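Local coordinates for malonyl CoA-acyl carrier protein transacylase (Mycobacterium tuberculosis, PDB 2QC3), which catalyses transfer of the malonyl group from malonyl-CoA to holo-acyl carrier protein, supplying malonyl-ACP for fatty acid biosynthesis, at residues M132-G137 with R184-G189; L150-A155 with T170-L175; A126-G131 with A166-A171; P201-F206 with Q244-V249. All blocks are in the same frame, centred on the assembly; numbering follows the deposited sequence.

Interaction 1 of 4, residues M132-G137 with R184-G189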
loop_
_atom_site.group_PDB
_atom_site.type_symbol
_atom_site.label_atom_id
_atom_site.label_comp_id
_atom_site.label_asym_id
_atom_site.label_seq_id
_atom_site.Cartn_x
_atom_site.Cartn_y
_atom_site.Cartn_z
ATOM N N MET A 132 -4.805 -8.929 -12.344
ATOM C CA MET A 132 -5.009 -7.493 -12.398
ATOM C C MET A 132 -4.261 -6.982 -13.621
ATOM O O MET A 132 -3.222 -7.526 -13.995
ATOM C CB MET A 132 -4.445 -6.811 -11.145
ATOM C CG MET A 132 -5.074 -7.266 -9.839
ATOM S SD MET A 132 -4.330 -6.465 -8.436
ATOM C CE MET A 132 -5.459 -5.067 -8.209
ATOM N N SER A 133 -4.797 -5.943 -14.243
ATOM C CA SER A 133 -4.168 -5.353 -15.410
ATOM C C SER A 133 -4.343 -3.858 -15.335
ATOM O O SER A 133 -5.453 -3.354 -15.117
ATOM C CB SER A 133 -4.800 -5.864 -16.712
ATOM O OG SER A 133 -4.537 -7.241 -16.919
ATOM N N ALA A 134 -3.238 -3.145 -15.500
ATOM C CA ALA A 134 -3.281 -1.703 -15.484
ATOM C C ALA A 134 -3.895 -1.286 -16.811
ATOM O O ALA A 134 -3.702 -1.952 -17.834
ATOM C CB ALA A 134 -1.862 -1.133 -15.350
ATOM N N VAL A 135 -4.673 -0.214 -16.787
ATOM C CA VAL A 135 -5.277 0.314 -18.000
ATOM C C VAL A 135 -4.951 1.800 -17.965
ATOM O O VAL A 135 -5.471 2.539 -17.129
ATOM C CB VAL A 135 -6.807 0.130 -18.029
ATOM C CG1 VAL A 135 -7.366 0.703 -19.326
ATOM C CG2 VAL A 135 -7.162 -1.358 -17.910
ATOM N N LEU A 136 -4.069 2.228 -18.858
ATOM C CA LEU A 136 -3.668 3.625 -18.900
ATOM C C LEU A 136 -4.218 4.345 -20.121
ATOM O O LEU A 136 -4.202 3.813 -21.231
ATOM C CB LEU A 136 -2.143 3.730 -18.876
ATOM C CG LEU A 136 -1.457 3.143 -17.640
ATOM C CD1 LEU A 136 0.027 3.511 -17.649
ATOM C CD2 LEU A 136 -2.126 3.686 -16.383
ATOM N N GLY A 137 -4.708 5.562 -19.904
ATOM C CA GLY A 137 -5.255 6.342 -20.997
ATOM C C GLY A 137 -6.650 5.901 -21.406
ATOM O O GLY A 137 -7.342 5.202 -20.655
ATOM N N ARG A 184 -4.151 1.700 -22.942
ATOM C CA ARG A 184 -3.098 0.694 -22.925
ATOM C C ARG A 184 -3.420 -0.274 -21.798
ATOM O O ARG A 184 -3.664 0.142 -20.672
ATOM C CB ARG A 184 -1.739 1.342 -22.650
ATOM C CG ARG A 184 -1.106 2.042 -23.832
ATOM C CD ARG A 184 -0.173 3.139 -23.347
ATOM N NE ARG A 184 0.649 2.703 -22.223
ATOM C CZ ARG A 184 1.072 3.506 -21.250
ATOM N NH1 ARG A 184 0.750 4.795 -21.257
ATOM N NH2 ARG A 184 1.815 3.021 -20.265
ATOM N N VAL A 185 -3.414 -1.562 -22.104
ATOM C CA VAL A 185 -3.706 -2.577 -21.112
ATOM C C VAL A 185 -2.464 -3.405 -20.856
ATOM O O VAL A 185 -1.891 -3.978 -21.782
ATOM C CB VAL A 185 -4.833 -3.510 -21.587
ATOM C CG1 VAL A 185 -5.078 -4.603 -20.543
ATOM C CG2 VAL A 185 -6.104 -2.700 -21.830
ATOM N N ARG A 186 -2.044 -3.460 -19.598
ATOM C CA ARG A 186 -0.870 -4.233 -19.226
ATOM C C ARG A 186 -1.155 -5.127 -18.026
ATOM O O ARG A 186 -1.434 -4.639 -16.928
ATOM C CB ARG A 186 0.305 -3.308 -18.896
ATOM C CG ARG A 186 0.065 -2.403 -17.699
ATOM C CD ARG A 186 1.333 -1.646 -17.316
ATOM N NE ARG A 186 2.413 -2.559 -16.951
ATOM C CZ ARG A 186 2.946 -2.639 -15.734
ATOM N NH1 ARG A 186 2.505 -1.854 -14.760
ATOM N NH2 ARG A 186 3.910 -3.518 -15.489
ATOM N N ALA A 187 -1.080 -6.435 -18.244
ATOM C CA ALA A 187 -1.311 -7.402 -17.182
ATOM C C ALA A 187 -0.231 -7.203 -16.137
ATOM O O ALA A 187 0.941 -7.049 -16.480
ATOM C CB ALA A 187 -1.244 -8.813 -17.738
ATOM N N LEU A 188 -0.620 -7.191 -14.866
ATOM C CA LEU A 188 0.345 -7.008 -13.793
ATOM C C LEU A 188 0.810 -8.363 -13.274
ATOM O O LEU A 188 0.076 -9.356 -13.338
ATOM C CB LEU A 188 -0.276 -6.183 -12.664
ATOM C CG LEU A 188 -0.814 -4.816 -13.094
ATOM C CD1 LEU A 188 -1.560 -4.184 -11.935
ATOM C CD2 LEU A 188 0.343 -3.909 -13.555
ATOM N N GLY A 189 2.036 -8.410 -12.770
ATOM C CA GLY A 189 2.563 -9.663 -12.264
ATOM C C GLY A 189 2.094 -9.987 -10.859
ATOM O O GLY A 189 2.901 -10.011 -9.925
HETATM O O HOH W 1 -2.441 -10.490 -12.992
#
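L136 and R184 face each other across two antiparallel strands, and their side chains cross at a slant on one face of the sheet. The R184 chain bends at its third torsion (43°), which folds the guanidinium back so that one of its faces lies over L136 CB, 3.9 Å from the plane and offset toward the rim. L136 CD1 reaches the end of the group, 3.2 Å from R184 NH2. Leucine gives the long arginine an apolar surface to lie on, while the charged end stays in the exposed layer. On the same face A134 CB meets R186 CG at 3.3 Å, a close approach that the small alanine allows, and L188 CD2 stands over one face of the R186 guanidinium.

On the opposite face the side chains are smaller. V135 CG2 and V185 CG2 lie 4.3 Å apart, both turned to helix 169-177, where V185 meets L175 and A176. Beyond them S133 OG sits 3.2 Å from A187 CA, since serine and alanine are short enough for this closely spaced pair.

Main-chain bonds fix the register. L136 and R184 exchange two, R184 N to L136 O being nearly straight (173°), A134 and R186 exchange another two, and L188 N gives a fifth to M132 O. Water 1 accepts from M132 N and may donate to L188 O, at the end nearest H195, an active-site residue by similarity. Strand 184-187 is the edge strand of this sheet, next to strand 130-136, as in the 4-1-3-2 order of a ferredoxin-like subdomain.

Interaction 2 of 4, residues L150-A155 with T170-L175; sequences LDLVPA and TALEKL
L152 drives its side chain against helix 169-177, and tracing it outward gives most of the contact, which joins that helix to the link between helix 140-149 and strand 153-159 of the ferredoxin-like subdomain. Its CB starts toward the helix but touches none of the residues there closely. The first torsion (-66°) holds CG beside the backbone N, and there CG comes 3.8 Å from A171 CB. At CG the chain forks. Branch CD2 presses on A171 CB at 3.4 Å, tighter than ordinary van der Waals contact, and then meets L172 CD2 at 3.8 Å. Branch CD1 goes the other way along the helix, over the carbonyl A171 O and on to L175 CD2, 3.9 Å away. Both helix leucines, L172 and L175, cross L152 at a slant. Alanine suits position 171 because a loop passes right over it: L150 O lies 3.2 Å from A171 CB.

L150 adds a second, more outward layer. Its CD1 rests 3.9 Å from L175 CA, the two side chains meeting at about a right angle, and CD2 stays near the CB of K174, whose amino end leads off to the surface. Between the leucines D151 takes a positive phi as the C-prime residue of a Schellman motif ending helix 140-149, with L152 N turned back to L147 O. That turn sends L150 and L152 to the same helix. With methyl groups doing nearly all the touching, the contact has little directional preference and depends on close fit and exclusion of water.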
loop_
_atom_site.group_PDB
_atom_site.type_symbol
_atom_site.label_atom_id
_atom_site.label_comp_id
_atom_site.label_asym_id
_atom_site.label_seq_id
_atom_site.Cartn_x
_atom_site.Cartn_y
_atom_site.Cartn_z
ATOM N N LEU A 150 -17.357 -6.512 -19.024
ATOM C CA LEU A 150 -16.581 -7.744 -18.933
ATOM C C LEU A 150 -16.520 -8.351 -17.532
ATOM O O LEU A 150 -15.754 -9.287 -17.289
ATOM C CB LEU A 150 -15.159 -7.481 -19.429
ATOM C CG LEU A 150 -15.072 -6.941 -20.862
ATOM C CD1 LEU A 150 -13.647 -6.483 -21.188
ATOM C CD2 LEU A 150 -15.539 -8.032 -21.831
ATOM N N ASP A 151 -17.319 -7.822 -16.613
ATOM C CA ASP A 151 -17.329 -8.319 -15.237
ATOM C C ASP A 151 -16.003 -8.081 -14.534
ATOM O O ASP A 151 -15.601 -8.846 -13.654
ATOM C CB ASP A 151 -17.668 -9.814 -15.190
ATOM C CG ASP A 151 -19.096 -10.096 -15.606
ATOM O OD1 ASP A 151 -19.974 -9.245 -15.345
ATOM O OD2 ASP A 151 -19.345 -11.174 -16.178
ATOM N N LEU A 152 -15.317 -7.018 -14.936
ATOM C CA LEU A 152 -14.051 -6.658 -14.324
ATOM C C LEU A 152 -14.296 -5.516 -13.347
ATOM O O LEU A 152 -15.164 -4.671 -13.566
ATOM C CB LEU A 152 -13.050 -6.215 -15.388
ATOM C CG LEU A 152 -12.605 -7.308 -16.361
ATOM C CD1 LEU A 152 -11.809 -6.683 -17.504
ATOM C CD2 LEU A 152 -11.780 -8.353 -15.618
ATOM N N VAL A 153 -13.522 -5.493 -12.274
ATOM C CA VAL A 153 -13.646 -4.456 -11.267
ATOM C C VAL A 153 -12.513 -3.432 -11.357
ATOM O O VAL A 153 -11.364 -3.791 -11.635
ATOM C CB VAL A 153 -13.600 -5.071 -9.838
ATOM C CG1 VAL A 153 -13.625 -3.976 -8.794
ATOM C CG2 VAL A 153 -14.778 -6.019 -9.636
ATOM N N PRO A 154 -12.837 -2.136 -11.193
ATOM C CA PRO A 154 -11.761 -1.145 -11.242
ATOM C C PRO A 154 -11.210 -1.192 -9.812
ATOM O O PRO A 154 -11.519 -0.334 -8.978
ATOM C CB PRO A 154 -12.494 0.159 -11.564
ATOM C CG PRO A 154 -13.855 -0.057 -10.993
ATOM C CD PRO A 154 -14.153 -1.491 -11.349
ATOM N N ALA A 155 -10.422 -2.231 -9.539
ATOM C CA ALA A 155 -9.853 -2.459 -8.214
ATOM C C ALA A 155 -8.964 -1.322 -7.727
ATOM O O ALA A 155 -8.757 -1.163 -6.531
ATOM C CB ALA A 155 -9.092 -3.799 -8.189
ATOM N N THR A 170 -9.665 -14.721 -17.504
ATOM C CA THR A 170 -10.492 -14.868 -18.673
ATOM C C THR A 170 -11.048 -13.522 -19.142
ATOM O O THR A 170 -11.021 -13.202 -20.337
ATOM C CB THR A 170 -11.627 -15.881 -18.380
ATOM O OG1 THR A 170 -11.141 -17.208 -18.621
ATOM C CG2 THR A 170 -12.803 -15.647 -19.251
ATOM N N ALA A 171 -11.542 -12.727 -18.205
ATOM C CA ALA A 171 -12.093 -11.427 -18.559
ATOM C C ALA A 171 -10.957 -10.442 -18.851
ATOM O O ALA A 171 -11.082 -9.577 -19.705
ATOM C CB ALA A 171 -12.976 -10.913 -17.428
ATOM N N LEU A 172 -9.842 -10.578 -18.146
ATOM C CA LEU A 172 -8.707 -9.684 -18.370
ATOM C C LEU A 172 -8.138 -9.875 -19.771
ATOM O O LEU A 172 -7.637 -8.930 -20.380
ATOM C CB LEU A 172 -7.620 -9.927 -17.322
ATOM C CG LEU A 172 -8.028 -9.457 -15.925
ATOM C CD1 LEU A 172 -7.090 -10.034 -14.880
ATOM C CD2 LEU A 172 -8.012 -7.926 -15.899
ATOM N N GLU A 173 -8.223 -11.101 -20.277
ATOM C CA GLU A 173 -7.729 -11.414 -21.611
ATOM C C GLU A 173 -8.616 -10.791 -22.680
ATOM O O GLU A 173 -8.127 -10.274 -23.686
ATOM C CB GLU A 173 -7.667 -12.929 -21.814
ATOM C CG GLU A 173 -6.580 -13.600 -21.011
ATOM C CD GLU A 173 -6.510 -15.094 -21.256
ATOM O OE1 GLU A 173 -6.307 -15.507 -22.421
ATOM O OE2 GLU A 173 -6.653 -15.858 -20.283
ATOM N N LYS A 174 -9.924 -10.851 -22.478
ATOM C CA LYS A 174 -10.823 -10.258 -23.453
ATOM C C LYS A 174 -10.605 -8.742 -23.464
ATOM O O LYS A 174 -10.837 -8.089 -24.477
ATOM C CB LYS A 174 -12.282 -10.580 -23.119
ATOM C CG LYS A 174 -12.644 -12.057 -23.214
ATOM C CD LYS A 174 -14.123 -12.274 -22.918
ATOM C CE LYS A 174 -14.561 -13.673 -23.318
ATOM N NZ LYS A 174 -16.027 -13.841 -23.143
ATOM N N LEU A 175 -10.151 -8.194 -22.338
ATOM C CA LEU A 175 -9.896 -6.755 -22.227
ATOM C C LEU A 175 -8.691 -6.384 -23.078
ATOM O O LEU A 175 -8.733 -5.425 -23.852
ATOM C CB LEU A 175 -9.627 -6.352 -20.769
ATOM C CG LEU A 175 -9.194 -4.891 -20.537
ATOM C CD1 LEU A 175 -10.301 -3.934 -20.985
ATOM C CD2 LEU A 175 -8.875 -4.669 -19.070
#

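Interaction 3 of 4, residues A126-G131 with A166-A171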
loop_
_atom_site.group_PDB
_atom_site.type_symbol
_atom_site.label_atom_id
_atom_site.label_comp_id
_atom_site.label_asym_id
_atom_site.label_seq_id
_atom_site.Cartn_x
_atom_site.Cartn_y
_atom_site.Cartn_z
ATOM N N ALA A 126 -5.915 -18.854 -5.175
ATOM C CA ALA A 126 -5.995 -20.229 -5.635
ATOM C C ALA A 126 -7.430 -20.701 -5.874
ATOM O O ALA A 126 -7.658 -21.684 -6.587
ATOM C CB ALA A 126 -5.324 -21.122 -4.622
ATOM N N THR A 127 -8.402 -20.000 -5.302
ATOM C CA THR A 127 -9.790 -20.423 -5.453
ATOM C C THR A 127 -10.413 -20.030 -6.784
ATOM O O THR A 127 -11.477 -20.525 -7.139
ATOM C CB THR A 127 -10.672 -19.893 -4.295
ATOM O OG1 THR A 127 -10.778 -18.466 -4.372
ATOM C CG2 THR A 127 -10.061 -20.284 -2.949
ATOM N N GLU A 128 -9.735 -19.155 -7.522
ATOM C CA GLU A 128 -10.221 -18.703 -8.817
ATOM C C GLU A 128 -9.031 -18.170 -9.612
ATOM O O GLU A 128 -8.120 -17.588 -9.038
ATOM C CB GLU A 128 -11.236 -17.575 -8.625
ATOM C CG GLU A 128 -12.333 -17.554 -9.655
ATOM C CD GLU A 128 -13.531 -18.365 -9.221
ATOM O OE1 GLU A 128 -14.135 -18.010 -8.191
ATOM O OE2 GLU A 128 -13.868 -19.353 -9.900
ATOM N N PRO A 129 -9.004 -18.391 -10.938
ATOM C CA PRO A 129 -7.863 -17.867 -11.703
ATOM C C PRO A 129 -8.146 -16.400 -12.021
ATOM O O PRO A 129 -8.861 -16.075 -12.966
ATOM C CB PRO A 129 -7.836 -18.756 -12.941
ATOM C CG PRO A 129 -9.287 -19.070 -13.150
ATOM C CD PRO A 129 -9.845 -19.275 -11.761
ATOM N N THR A 130 -7.586 -15.523 -11.201
ATOM C CA THR A 130 -7.801 -14.094 -11.348
ATOM C C THR A 130 -6.489 -13.338 -11.505
ATOM O O THR A 130 -5.416 -13.905 -11.348
ATOM C CB THR A 130 -8.534 -13.558 -10.125
ATOM O OG1 THR A 130 -7.698 -13.709 -8.973
ATOM C CG2 THR A 130 -9.797 -14.349 -9.892
ATOM N N GLY A 131 -6.590 -12.055 -11.825
ATOM C CA GLY A 131 -5.405 -11.240 -11.998
ATOM C C GLY A 131 -5.769 -9.770 -11.987
ATOM O O GLY A 131 -6.898 -9.401 -11.655
ATOM N N ALA A 166 -9.415 -5.628 -12.469
ATOM C CA ALA A 166 -9.180 -6.921 -11.840
ATOM C C ALA A 166 -10.393 -7.827 -11.960
ATOM O O ALA A 166 -11.534 -7.371 -11.948
ATOM C CB ALA A 166 -8.800 -6.732 -10.376
ATOM N N GLY A 167 -10.123 -9.118 -12.097
ATOM C CA GLY A 167 -11.177 -10.107 -12.221
ATOM C C GLY A 167 -10.568 -11.402 -12.718
ATOM O O GLY A 167 -9.361 -11.616 -12.566
ATOM N N ARG A 168 -11.391 -12.261 -13.312
ATOM C CA ARG A 168 -10.907 -13.534 -13.842
ATOM C C ARG A 168 -9.965 -13.246 -14.998
ATOM O O ARG A 168 -10.199 -12.325 -15.774
ATOM C CB ARG A 168 -12.082 -14.399 -14.319
ATOM C CG ARG A 168 -13.026 -14.845 -13.191
ATOM C CD ARG A 168 -14.230 -15.617 -13.728
ATOM N NE ARG A 168 -15.262 -15.806 -12.711
ATOM C CZ ARG A 168 -15.206 -16.728 -11.762
ATOM N NH1 ARG A 168 -14.167 -17.544 -11.712
ATOM N NH2 ARG A 168 -16.181 -16.830 -10.865
ATOM N N LEU A 169 -8.896 -14.030 -15.092
ATOM C CA LEU A 169 -7.902 -13.871 -16.147
ATOM C C LEU A 169 -8.628 -13.894 -17.469
ATOM O O LEU A 169 -8.278 -13.189 -18.421
ATOM C CB LEU A 169 -6.886 -15.021 -16.080
ATOM C CG LEU A 169 -5.974 -14.972 -14.853
ATOM C CD1 LEU A 169 -5.209 -16.278 -14.696
ATOM C CD2 LEU A 169 -5.022 -13.790 -15.003
ATOM N N THR A 170 -9.665 -14.721 -17.504
ATOM C CA THR A 170 -10.492 -14.868 -18.673
ATOM C C THR A 170 -11.048 -13.522 -19.142
ATOM O O THR A 170 -11.021 -13.202 -20.337
ATOM C CB THR A 170 -11.627 -15.881 -18.380
ATOM O OG1 THR A 170 -11.141 -17.208 -18.621
ATOM C CG2 THR A 170 -12.803 -15.647 -19.251
ATOM N N ALA A 171 -11.542 -12.727 -18.205
ATOM C CA ALA A 171 -12.093 -11.427 -18.559
ATOM C C ALA A 171 -10.957 -10.442 -18.851
ATOM O O ALA A 171 -11.082 -9.577 -19.705
ATOM C CB ALA A 171 -12.976 -10.913 -17.428
HETATM O O HOH W 2 -10.036 -16.930 -15.405
#
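T130 and G131 pack tightly against G167, while E128 and P129 meet R168 and L169 at the surface. On the buried side G131 N donates to G167 O at 2.9 Å, arriving nearly along the C=O axis, and G167 N returns a longer bond of 3.3 Å to G131 O. T130 CB sits 3.2 Å from G167 O. Its hydroxyl is turned elsewhere, to a hydrogen bond with A193 N. Glycine suits both paired positions: at G131 the bare CA makes room for L169 CD2, which comes 3.9 Å from G131 N, and at G167, where the chain turns a corner, the phi of 165° is one that glycine readily adopts.

The outer side is looser and wetter. P129 O takes the N-H of L169 at 3.0 Å and a proton of water 2 at 2.8 Å, and the water in turn accepts from T170 N. Two donors thus serve this carbonyl beside the first turn of helix 169-177. The ring of P129 merely touches L169, CB to CD1. Farther out, R168 stretches its chain from CG to NE and brings the edge of its guanidinium to E128 OE2 as a salt bridge, the carboxylate turned 76° from the guanidinium plane. NH1 is crowded in the model, so the exact length of that bridge is doubtful.

R168 itself occupies the N-cap position. Here the beginning of strand 130-136 pairs with the end of strand 162-166 just as the chain enters helix 169-177, the β1-β3 pairing and β3-to-α2 passage of a ferredoxin-like subdomain.

Interaction 4 of 4, residues P201-F206 with Q244-V249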
loop_
_atom_site.group_PDB
_atom_site.type_symbol
_atom_site.label_atom_id
_atom_site.label_comp_id
_atom_site.label_asym_id
_atom_site.label_seq_id
_atom_site.Cartn_x
_atom_site.Cartn_y
_atom_site.Cartn_z
ATOM N N PRO A 201 -12.404 -15.095 0.319
ATOM C CA PRO A 201 -11.996 -16.185 1.210
ATOM C C PRO A 201 -10.859 -15.829 2.168
ATOM O O PRO A 201 -10.594 -16.556 3.128
ATOM C CB PRO A 201 -11.648 -17.323 0.244
ATOM C CG PRO A 201 -11.312 -16.622 -1.037
ATOM C CD PRO A 201 -12.290 -15.488 -1.097
ATOM N N ALA A 202 -10.203 -14.700 1.926
ATOM C CA ALA A 202 -9.111 -14.263 2.793
ATOM C C ALA A 202 -9.624 -13.438 3.978
ATOM O O ALA A 202 -8.895 -13.214 4.943
ATOM C CB ALA A 202 -8.098 -13.442 1.989
ATOM N N LEU A 203 -10.879 -12.996 3.903
ATOM C CA LEU A 203 -11.478 -12.179 4.962
ATOM C C LEU A 203 -11.456 -12.783 6.360
ATOM O O LEU A 203 -11.065 -12.118 7.315
ATOM C CB LEU A 203 -12.925 -11.819 4.613
ATOM C CG LEU A 203 -13.156 -10.630 3.682
ATOM C CD1 LEU A 203 -14.639 -10.477 3.373
ATOM C CD2 LEU A 203 -12.605 -9.377 4.337
ATOM N N ASP A 204 -11.885 -14.033 6.481
ATOM C CA ASP A 204 -11.932 -14.705 7.777
ATOM C C ASP A 204 -10.627 -14.638 8.548
ATOM O O ASP A 204 -10.595 -14.199 9.697
ATOM C CB ASP A 204 -12.345 -16.170 7.601
ATOM C CG ASP A 204 -13.837 -16.331 7.408
ATOM O OD1 ASP A 204 -14.298 -17.477 7.246
ATOM O OD2 ASP A 204 -14.553 -15.310 7.424
ATOM N N GLY A 205 -9.551 -15.084 7.912
ATOM C CA GLY A 205 -8.259 -15.075 8.560
ATOM C C GLY A 205 -7.767 -13.669 8.830
ATOM O O GLY A 205 -7.252 -13.379 9.912
ATOM N N PHE A 206 -7.923 -12.787 7.848
ATOM C CA PHE A 206 -7.479 -11.410 8.010
ATOM C C PHE A 206 -8.303 -10.719 9.092
ATOM O O PHE A 206 -7.766 -10.005 9.938
ATOM C CB PHE A 206 -7.605 -10.655 6.680
ATOM C CG PHE A 206 -6.972 -9.293 6.695
ATOM C CD1 PHE A 206 -5.649 -9.129 7.105
ATOM C CD2 PHE A 206 -7.693 -8.173 6.295
ATOM C CE1 PHE A 206 -5.052 -7.863 7.116
ATOM C CE2 PHE A 206 -7.104 -6.903 6.303
ATOM C CZ PHE A 206 -5.777 -6.753 6.716
ATOM N N GLN A 244 -11.407 -3.402 3.274
ATOM C CA GLN A 244 -10.668 -3.038 2.068
ATOM C C GLN A 244 -10.100 -4.242 1.337
ATOM O O GLN A 244 -9.733 -4.154 0.164
ATOM C CB GLN A 244 -9.525 -2.068 2.403
ATOM C CG GLN A 244 -9.952 -0.623 2.391
ATOM C CD GLN A 244 -10.603 -0.249 1.080
ATOM O OE1 GLN A 244 -9.959 -0.215 0.026
ATOM N NE2 GLN A 244 -11.888 0.020 1.133
ATOM N N LEU A 245 -10.027 -5.370 2.035
ATOM C CA LEU A 245 -9.494 -6.584 1.446
ATOM C C LEU A 245 -10.185 -6.922 0.129
ATOM O O LEU A 245 -9.543 -7.332 -0.828
ATOM C CB LEU A 245 -9.644 -7.745 2.432
ATOM C CG LEU A 245 -8.679 -8.916 2.245
ATOM C CD1 LEU A 245 -7.240 -8.413 2.353
ATOM C CD2 LEU A 245 -8.938 -9.976 3.311
ATOM N N THR A 246 -11.497 -6.727 0.076
ATOM C CA THR A 246 -12.265 -7.035 -1.126
ATOM C C THR A 246 -12.815 -5.790 -1.813
ATOM O O THR A 246 -13.627 -5.896 -2.732
ATOM C CB THR A 246 -13.463 -7.955 -0.789
ATOM O OG1 THR A 246 -14.328 -7.284 0.139
ATOM C CG2 THR A 246 -12.983 -9.260 -0.168
ATOM N N GLN A 247 -12.373 -4.616 -1.379
ATOM C CA GLN A 247 -12.869 -3.365 -1.948
ATOM C C GLN A 247 -11.839 -2.578 -2.756
ATOM O O GLN A 247 -10.644 -2.649 -2.493
ATOM C CB GLN A 247 -13.408 -2.468 -0.827
ATOM C CG GLN A 247 -14.561 -3.083 -0.050
ATOM C CD GLN A 247 -15.754 -3.366 -0.936
ATOM O OE1 GLN A 247 -16.395 -2.445 -1.450
ATOM N NE2 GLN A 247 -16.057 -4.648 -1.131
ATOM N N PRO A 248 -12.304 -1.811 -3.751
ATOM C CA PRO A 248 -11.436 -0.997 -4.606
ATOM C C PRO A 248 -10.604 0.017 -3.815
ATOM O O PRO A 248 -11.031 0.524 -2.776
ATOM C CB PRO A 248 -12.422 -0.296 -5.536
ATOM C CG PRO A 248 -13.543 -1.298 -5.643
ATOM C CD PRO A 248 -13.700 -1.760 -4.223
ATOM N N VAL A 249 -9.416 0.305 -4.323
ATOM C CA VAL A 249 -8.532 1.279 -3.706
ATOM C C VAL A 249 -8.825 2.618 -4.384
ATOM O O VAL A 249 -8.494 2.805 -5.556
ATOM C CB VAL A 249 -7.038 0.902 -3.935
ATOM C CG1 VAL A 249 -6.119 2.014 -3.409
ATOM C CG2 VAL A 249 -6.723 -0.425 -3.241
#
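A202 O accepts the backbone N-H of F206 at 3.1 Å, and L245 CD2 lies 3.6 Å from the same oxygen, covering it with a methyl group. This is the beginning of helix 203-211, in the helical part of the larger, α/β-hydrolase-like subdomain of the acyl transferase fold, where the helix meets the loop that follows helix 234-243.

L245 carries the contact. Its first torsion, -156°, swings CG roughly opposite the backbone N and sends CD2 into the helix surface. That one methyl meets A202 CB at 3.8 Å and F206 CB at 3.7 Å, residues one turn apart, with L203 CD2 completing the surround at 3.9 Å. The small alanine lets the leucine tip come close to the helix backbone. F206 crosses L245 at a slant, and its CD2 also touches L245 CD1; its ring is further enclosed by L113 and R117 of helix 107-125. L203 and L245 run alongside each other, pointing opposite ways.

Two polar groups of the loop are accounted for. Q244 O receives both Q247 N and ND1 of H195, a catalytic residue by similarity, so the turn that contains L245 probably helps position that imidazole. T246 is suited by its two unlike branches: the hydroxyl takes a weak bond from Q247 NE2, while the methyl faces the helix. T246 CG2 touches L203 CG and L203 CD1, 4.1 Å from each.

Interactions 1, 2 and 3 cluster in the small ferredoxin-like subdomain, with centres 8 to 14 Å apart. Interactions 1 and 3 share strand 130-136, whereas 2 and 3 share helix 169-177, and L172 of that helix packs on both M132 and G131. Along the chain both segments of interaction 2 fall between those of interaction 1, while the segments of 1 and 3 alternate. Interaction 4 comes later, in the larger subdomain, about 22 Å from interaction 1 and 19 Å from interaction 2 between centres. A probable hydrogen bond from V249 N to A155 O (2.7 Å) links the two subdomains beside H195, consistent with an active site between them.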